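Side-chain contacts in fusolin (Unidentified entomopoxvirus, PDB 4OW5), which probably acts as a chitin-binding, lytic polysaccharide monooxygenase-like virulence factor that crystallizes in vivo into viral spindles: residues T120-Q125 with S130-E135; S187-N190 with L194-R197. All coordinates share one frame; numbering follows the deposited sequence.

Overall arrangement
Contact 1 (120-125 with 130-135) and contact 2 (187-190 with 194-197) both reach one antiparallel sheet, where strands 131-140 and 194-203 are neighbours, but they use it differently. In contact 1 all four touching residues are buried, and aliphatic side chains from strand 120-123 and the turn after it meet strand 131-140. Contact 2 is partly buried: a loop folds back on strand 194-203, and a disulfide and hydrogen bonds to a glutamate tie it to strand 131-140. Their centres lie about 19 Å apart, and E135 OE1 of contact 1 packs 3.5 Å from R197 CD of contact 2. Neither has a hydrogen bond across its segments; both touch the second subunit.

Contact 1 (T120-Q125 with S130-E135); sequences TVIPLQ and STVPIE
V132 and I122 have the most surface buried here, and each uses both of its branches. V132 CG1 faces I122 CG2 at 4.3 Å, while V132 CG2 meets L124 CD2 at 3.5 Å, the tightest approach between the segments. The torsion of V132 accounts for the division: CG1 is anti to the backbone N (chi1 174°), which leaves CG2 beside that N and turned to the leucine. I122 is divided in the same manner. Its CG2 serves V132, and its extended CG1 arm (chi2 177°) carries CD1 to within 4.0 Å of I134 CG2, where the two isoleucine side chains cross at about a right angle. The four residues thus form an alternating chain of contacts, I134 to I122 to V132 to L124, with no polar atom taking part.

The backbone evidence is consistent with sheet-on-sheet packing. Even the closest pair of CA atoms, those of L124 and V132, is 8.1 Å apart, and no hydrogen bond joins the segments. I122, V132 and I134 point their CB atoms toward the opposite segment; L124 does not, but its end swings closer and completes the row.

Only four residues separate the segments, so the chain passes here directly from one sheet to the other, as in the beta-sandwich of this fibronectin type III-like domain. Strand 120-123 runs parallel to strand 223-234, with backbone hydrogen bonds from T120, I122 and, beyond the strand, L124; V231 and F233 extend the apolar layer against I122, L124 and V132. On the other sheet, strand 131-140 lies between strands 2-6 and 194-203, with I134 packed on I202. T353 of the second subunit touches both I122 and I134, so that subunit packs directly against this apolar layer.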
ATOM      1  N   THR A 120       5.617  -7.652  -8.811  1.00 10.70           N
ATOM      2  CA  THR A 120       7.029  -7.677  -8.516  1.00 10.06           C
ATOM      3  C   THR A 120       7.217  -6.627  -7.420  1.00 14.40           C
ATOM      4  O   THR A 120       6.818  -5.476  -7.619  1.00 13.04           O
ATOM      5  CB  THR A 120       7.865  -7.342  -9.758  1.00 14.53           C
ATOM      6  OG1 THR A 120       7.768  -8.426 -10.691  1.00 15.65           O
ATOM      7  CG2 THR A 120       9.343  -7.020  -9.395  1.00 13.39           C
ATOM      8  N   VAL A 121       7.833  -6.991  -6.307  1.00 12.25           N
ATOM      9  CA  VAL A 121       8.036  -6.092  -5.173  1.00 13.44           C
ATOM     10  C   VAL A 121       9.448  -5.563  -5.177  1.00 15.27           C
ATOM     11  O   VAL A 121      10.375  -6.316  -4.914  1.00 14.18           O
ATOM     12  CB  VAL A 121       7.732  -6.816  -3.847  1.00 17.55           C
ATOM     13  CG1 VAL A 121       8.029  -5.914  -2.654  1.00 17.79           C
ATOM     14  CG2 VAL A 121       6.282  -7.327  -3.827  1.00 17.64           C
ATOM     15  N   ILE A 122       9.608  -4.262  -5.423  1.00 12.77           N
ATOM     16  CA  ILE A 122      10.910  -3.611  -5.464  1.00 12.96           C
ATOM     17  C   ILE A 122      11.125  -2.817  -4.159  1.00 18.66           C
ATOM     18  O   ILE A 122      10.474  -1.801  -3.950  1.00 16.87           O
ATOM     19  CB  ILE A 122      11.012  -2.703  -6.730  1.00 16.30           C
ATOM     20  CG1 ILE A 122      10.715  -3.577  -8.006  1.00 15.68           C
ATOM     21  CG2 ILE A 122      12.416  -1.992  -6.802  1.00 15.28           C
ATOM     22  CD1 ILE A 122      10.712  -2.863  -9.239  1.00 19.20           C
ATOM     23  N   PRO A 123      12.067  -3.222  -3.296  1.00 20.33           N
ATOM     24  CA  PRO A 123      12.314  -2.445  -2.066  1.00 20.00           C
ATOM     25  C   PRO A 123      13.016  -1.108  -2.336  1.00 23.32           C
ATOM     26  O   PRO A 123      13.850  -1.004  -3.227  1.00 24.06           O
ATOM     27  CB  PRO A 123      13.199  -3.380  -1.210  1.00 22.78           C
ATOM     28  CG  PRO A 123      13.300  -4.674  -1.957  1.00 28.35           C
ATOM     29  CD  PRO A 123      12.995  -4.372  -3.393  1.00 23.02           C
ATOM     30  N   LEU A 124      12.604  -0.073  -1.633  1.00 19.54           N
ATOM     31  CA  LEU A 124      13.242   1.230  -1.741  1.00 21.12           C
ATOM     32  C   LEU A 124      14.359   1.311  -0.699  1.00 26.51           C
ATOM     33  O   LEU A 124      14.123   0.985   0.459  1.00 28.18           O
ATOM     34  CB  LEU A 124      12.226   2.358  -1.506  1.00 20.97           C
ATOM     35  CG  LEU A 124      11.101   2.491  -2.515  1.00 24.03           C
ATOM     36  CD1 LEU A 124      10.084   3.508  -2.064  1.00 24.40           C
ATOM     37  CD2 LEU A 124      11.618   2.842  -3.883  1.00 24.65           C
ATOM     38  N   GLN A 125      15.537   1.748  -1.074  1.00 25.87           N
ATOM     39  CA  GLN A 125      16.628   1.943  -0.082  1.00 27.99           C
ATOM     40  C   GLN A 125      16.335   3.233   0.698  1.00 31.69           C
ATOM     41  O   GLN A 125      16.685   3.334   1.872  1.00 31.63           O
ATOM     42  CB  GLN A 125      18.016   2.006  -0.756  1.00 28.98           C
ATOM     43  N   SER A 130      12.877   9.958  -6.100  1.00 18.15           N
ATOM     44  CA  SER A 130      11.814  10.308  -7.047  1.00 19.67           C
ATOM     45  C   SER A 130      11.701   9.279  -8.185  1.00 21.97           C
ATOM     46  O   SER A 130      10.619   9.134  -8.776  1.00 20.35           O
ATOM     47  CB  SER A 130      12.060  11.693  -7.622  1.00 27.00           C
ATOM     48  OG  SER A 130      13.428  11.815  -7.987  1.00 46.77           O
ATOM     49  N   THR A 131      12.823   8.611  -8.536  1.00 16.56           N
ATOM     50  CA  THR A 131      12.841   7.576  -9.556  1.00 16.71           C
ATOM     51  C   THR A 131      13.742   6.437  -9.137  1.00 19.72           C
ATOM     52  O   THR A 131      14.730   6.655  -8.447  1.00 20.93           O
ATOM     53  CB  THR A 131      13.309   8.121 -10.922  1.00 27.65           C
ATOM     54  OG1 THR A 131      14.667   8.540 -10.803  1.00 30.91           O
ATOM     55  CG2 THR A 131      12.429   9.251 -11.439  1.00 28.85           C
ATOM     56  N   VAL A 132      13.406   5.236  -9.564  1.00 16.22           N
ATOM     57  CA  VAL A 132      14.177   4.025  -9.276  1.00 15.52           C
ATOM     58  C   VAL A 132      14.563   3.401 -10.607  1.00 17.44           C
ATOM     59  O   VAL A 132      13.669   3.007 -11.372  1.00 15.44           O
ATOM     60  CB  VAL A 132      13.385   3.010  -8.406  1.00 19.66           C
ATOM     61  CG1 VAL A 132      14.145   1.702  -8.254  1.00 18.87           C
ATOM     62  CG2 VAL A 132      13.073   3.583  -7.033  1.00 21.83           C
ATOM     63  N   PRO A 133      15.861   3.275 -10.929  1.00 14.53           N
ATOM     64  CA  PRO A 133      16.211   2.578 -12.177  1.00 14.15           C
ATOM     65  C   PRO A 133      15.952   1.088 -12.092  1.00 17.95           C
ATOM     66  O   PRO A 133      16.303   0.465 -11.097  1.00 16.62           O
ATOM     67  CB  PRO A 133      17.703   2.834 -12.318  1.00 16.69           C
ATOM     68  CG  PRO A 133      18.181   3.004 -10.943  1.00 19.48           C
ATOM     69  CD  PRO A 133      17.067   3.693 -10.189  1.00 14.69           C
ATOM     70  N   ILE A 134      15.299   0.525 -13.100  1.00 17.13           N
ATOM     71  CA  ILE A 134      15.154  -0.913 -13.191  1.00 17.82           C
ATOM     72  C   ILE A 134      15.750  -1.327 -14.520  1.00 20.28           C
ATOM     73  O   ILE A 134      15.489  -0.687 -15.537  1.00 18.38           O
ATOM     74  CB  ILE A 134      13.726  -1.465 -12.968  1.00 20.82           C
ATOM     75  CG1 ILE A 134      12.821  -1.369 -14.187  1.00 23.38           C
ATOM     76  CG2 ILE A 134      13.106  -0.851 -11.733  1.00 22.14           C
ATOM     77  CD1 ILE A 134      11.440  -2.060 -13.981  1.00 36.84           C
ATOM     78  N   GLU A 135      16.488  -2.430 -14.527  1.00 14.89           N
ATOM     79  CA  GLU A 135      16.987  -2.935 -15.775  1.00 15.17           C
ATOM     80  C   GLU A 135      15.962  -3.936 -16.334  1.00 15.37           C
ATOM     81  O   GLU A 135      15.901  -5.073 -15.903  1.00 15.79           O
ATOM     82  CB  GLU A 135      18.376  -3.537 -15.646  1.00 16.26           C
ATOM     83  CG  GLU A 135      18.953  -3.890 -17.000  1.00 22.15           C
ATOM     84  CD  GLU A 135      20.235  -4.689 -16.923  1.00 41.54           C
ATOM     85  OE1 GLU A 135      20.215  -5.795 -16.331  1.00 27.31           O
ATOM     86  OE2 GLU A 135      21.227  -4.269 -17.558  1.00 37.59           O
TER

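Contact 2 (S187-N190 with L194-R197); sequences SQCN and LVYR. With EDO (1,2-ethanediol), chain F.
C189 packs against V195 through a single methyl group: V195 CG1 lies 3.6 Å from C189 CB and 3.7 Å from C189 SG. Both residues direct their CB atoms toward the other segment. V195 CG1 is anti to its own carbonyl carbon (chi1 -69°), which places this branch, rather than CG2, against the cysteine. S187 adds a looser contact, its OG 4.2 Å from the same methyl. The side chain of C189 is about 11 Å from that of H1, which binds copper or zinc in other structures of this protein; no metal is bound to this chain here.

The S187 hydroxyl has stronger partners. It accepts the N-H of C189 at 2.9 Å (C189 N to S187 OG), nearly straight at 166°, forming an ST turn, and it also hydrogen-bonds E137. The carboxylate of E137 accepts Q188 N as well, so one side chain of strand 131-140 grips two successive loop residues.

The loose side starts at Q188, whose side chain bends away from strand 194-203. Its OE1 is hydrogen-bonded to W341 of the second subunit. Its backbone O receives O1 of a 1,2-ethanediol molecule at 2.8 Å, probably from the crystallisation liquor and also bonded to R12.

Across the tight side the segments meet through apolar contact alone, with no hydrogen bond. C189 is joined by a disulfide to C139 on strand 131-140, the neighbour of strand 194-203. The disulfide, the bonds to E137 and that of C189 O to R183 probably fix the loop, with V195 CG1 packed against C189: covalent, polar and apolar ties combine at one cysteine.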
ATOM      1  N   SER A 187      20.006 -14.673 -15.755  1.00 18.82           N
ATOM      2  CA  SER A 187      18.814 -14.305 -16.492  1.00 19.69           C
ATOM      3  C   SER A 187      17.597 -15.130 -16.147  1.00 28.12           C
ATOM      4  O   SER A 187      17.669 -16.335 -15.914  1.00 27.83           O
ATOM      5  CB  SER A 187      19.043 -14.422 -17.984  1.00 21.10           C
ATOM      6  OG  SER A 187      17.823 -14.151 -18.660  1.00 24.88           O
ATOM      7  N   GLN A 188      16.464 -14.459 -16.234  1.00 28.63           N
ATOM      8  CA  GLN A 188      15.141 -15.018 -16.028  1.00 29.41           C
ATOM      9  C   GLN A 188      14.564 -15.631 -17.342  1.00 32.16           C
ATOM     10  O   GLN A 188      13.464 -16.187 -17.321  1.00 34.40           O
ATOM     11  CB  GLN A 188      14.221 -13.882 -15.518  1.00 30.07           C
ATOM     12  CG  GLN A 188      14.425 -13.505 -14.042  1.00 31.21           C
ATOM     13  CD  GLN A 188      14.037 -14.652 -13.124  1.00 46.72           C
ATOM     14  OE1 GLN A 188      12.894 -15.117 -13.130  1.00 40.13           O
ATOM     15  NE2 GLN A 188      14.962 -15.141 -12.302  1.00 38.46           N
ATOM     16  N   CYS A 189      15.286 -15.473 -18.470  1.00 23.75           N
ATOM     17  CA  CYS A 189      14.917 -15.901 -19.807  1.00 21.59           C
ATOM     18  C   CYS A 189      15.679 -17.192 -20.156  1.00 28.22           C
ATOM     19  O   CYS A 189      16.868 -17.118 -20.470  1.00 24.61           O
ATOM     20  CB  CYS A 189      15.250 -14.772 -20.784  1.00 20.38           C
ATOM     21  SG  CYS A 189      14.912 -15.143 -22.529  1.00 22.76           S
ATOM     22  N   ASN A 190      15.015 -18.368 -20.057  1.00 27.61           N
ATOM     23  CA  ASN A 190      15.629 -19.660 -20.415  1.00 29.62           C
ATOM     24  C   ASN A 190      15.301 -20.041 -21.868  1.00 35.09           C
ATOM     25  O   ASN A 190      15.895 -20.966 -22.403  1.00 36.85           O
ATOM     26  CB  ASN A 190      15.199 -20.782 -19.458  1.00 37.96           C
ATOM     27  CG  ASN A 190      13.700 -20.986 -19.291  1.00 72.47           C
ATOM     28  OD1 ASN A 190      12.903 -20.813 -20.223  1.00 64.88           O
ATOM     29  ND2 ASN A 190      13.275 -21.372 -18.090  1.00 69.74           N
ATOM     30  N   LEU A 194      19.897 -14.793 -26.222  1.00 16.07           N
ATOM     31  CA  LEU A 194      19.858 -13.338 -26.389  1.00 15.79           C
ATOM     32  C   LEU A 194      18.599 -12.779 -25.700  1.00 16.86           C
ATOM     33  O   LEU A 194      17.548 -13.415 -25.715  1.00 17.33           O
ATOM     34  CB  LEU A 194      19.853 -12.938 -27.870  1.00 15.94           C
ATOM     35  CG  LEU A 194      21.099 -13.291 -28.696  1.00 20.15           C
ATOM     36  CD1 LEU A 194      20.899 -12.915 -30.131  1.00 21.63           C
ATOM     37  CD2 LEU A 194      22.318 -12.615 -28.148  1.00 17.45           C
ATOM     38  N   VAL A 195      18.722 -11.618 -25.092  1.00 13.26           N
ATOM     39  CA  VAL A 195      17.624 -10.889 -24.456  1.00 12.94           C
ATOM     40  C   VAL A 195      17.706  -9.436 -24.894  1.00 16.99           C
ATOM     41  O   VAL A 195      18.742  -8.995 -25.402  1.00 18.88           O
ATOM     42  CB  VAL A 195      17.668 -10.998 -22.904  1.00 16.53           C
ATOM     43  CG1 VAL A 195      17.353 -12.415 -22.428  1.00 16.77           C
ATOM     44  CG2 VAL A 195      19.006 -10.522 -22.340  1.00 16.57           C
ATOM     45  N   TYR A 196      16.640  -8.692 -24.664  1.00 13.42           N
ATOM     46  CA  TYR A 196      16.615  -7.250 -24.797  1.00 13.16           C
ATOM     47  C   TYR A 196      16.707  -6.711 -23.392  1.00 18.27           C
ATOM     48  O   TYR A 196      15.887  -7.099 -22.559  1.00 17.03           O
ATOM     49  CB  TYR A 196      15.362  -6.737 -25.463  1.00 14.10           C
ATOM     50  CG  TYR A 196      15.226  -7.101 -26.918  1.00 14.75           C
ATOM     51  CD1 TYR A 196      15.818  -6.331 -27.895  1.00 16.41           C
ATOM     52  CD2 TYR A 196      14.370  -8.113 -27.321  1.00 16.41           C
ATOM     53  CE1 TYR A 196      15.665  -6.630 -29.245  1.00 16.10           C
ATOM     54  CE2 TYR A 196      14.222  -8.440 -28.663  1.00 17.31           C
ATOM     55  CZ  TYR A 196      14.896  -7.714 -29.624  1.00 20.63           C
ATOM     56  OH  TYR A 196      14.715  -8.032 -30.943  1.00 21.69           O
ATOM     57  N   ARG A 197      17.712  -5.880 -23.099  1.00 15.74           N
ATOM     58  CA  ARG A 197      17.864  -5.250 -21.780  1.00 15.60           C
ATOM     59  C   ARG A 197      18.086  -3.774 -21.877  1.00 22.21           C
ATOM     60  O   ARG A 197      18.886  -3.344 -22.687  1.00 21.89           O
ATOM     61  CB  ARG A 197      19.038  -5.799 -20.993  1.00 16.75           C
ATOM     62  CG  ARG A 197      18.915  -7.171 -20.475  1.00 15.72           C
ATOM     63  CD  ARG A 197      19.979  -7.429 -19.410  1.00 23.94           C
ATOM     64  NE  ARG A 197      21.355  -7.177 -19.851  1.00 24.74           N
ATOM     65  CZ  ARG A 197      22.221  -8.090 -20.306  1.00 29.62           C
ATOM     66  NH1 ARG A 197      21.870  -9.362 -20.403  1.00 17.69           N
ATOM     67  NH2 ARG A 197      23.450  -7.733 -20.655  1.00 20.10           N
TER
HETATM   68  C1  EDO F 405      11.239 -17.856 -15.365  1.00 35.49           C
HETATM   69  O1  EDO F 405      11.565 -18.185 -16.708  1.00 36.78           O
HETATM   70  C2  EDO F 405       9.994 -16.923 -15.328  1.00 34.03           C
HETATM   71  O2  EDO F 405       9.886 -16.179 -16.540  1.00 29.08           O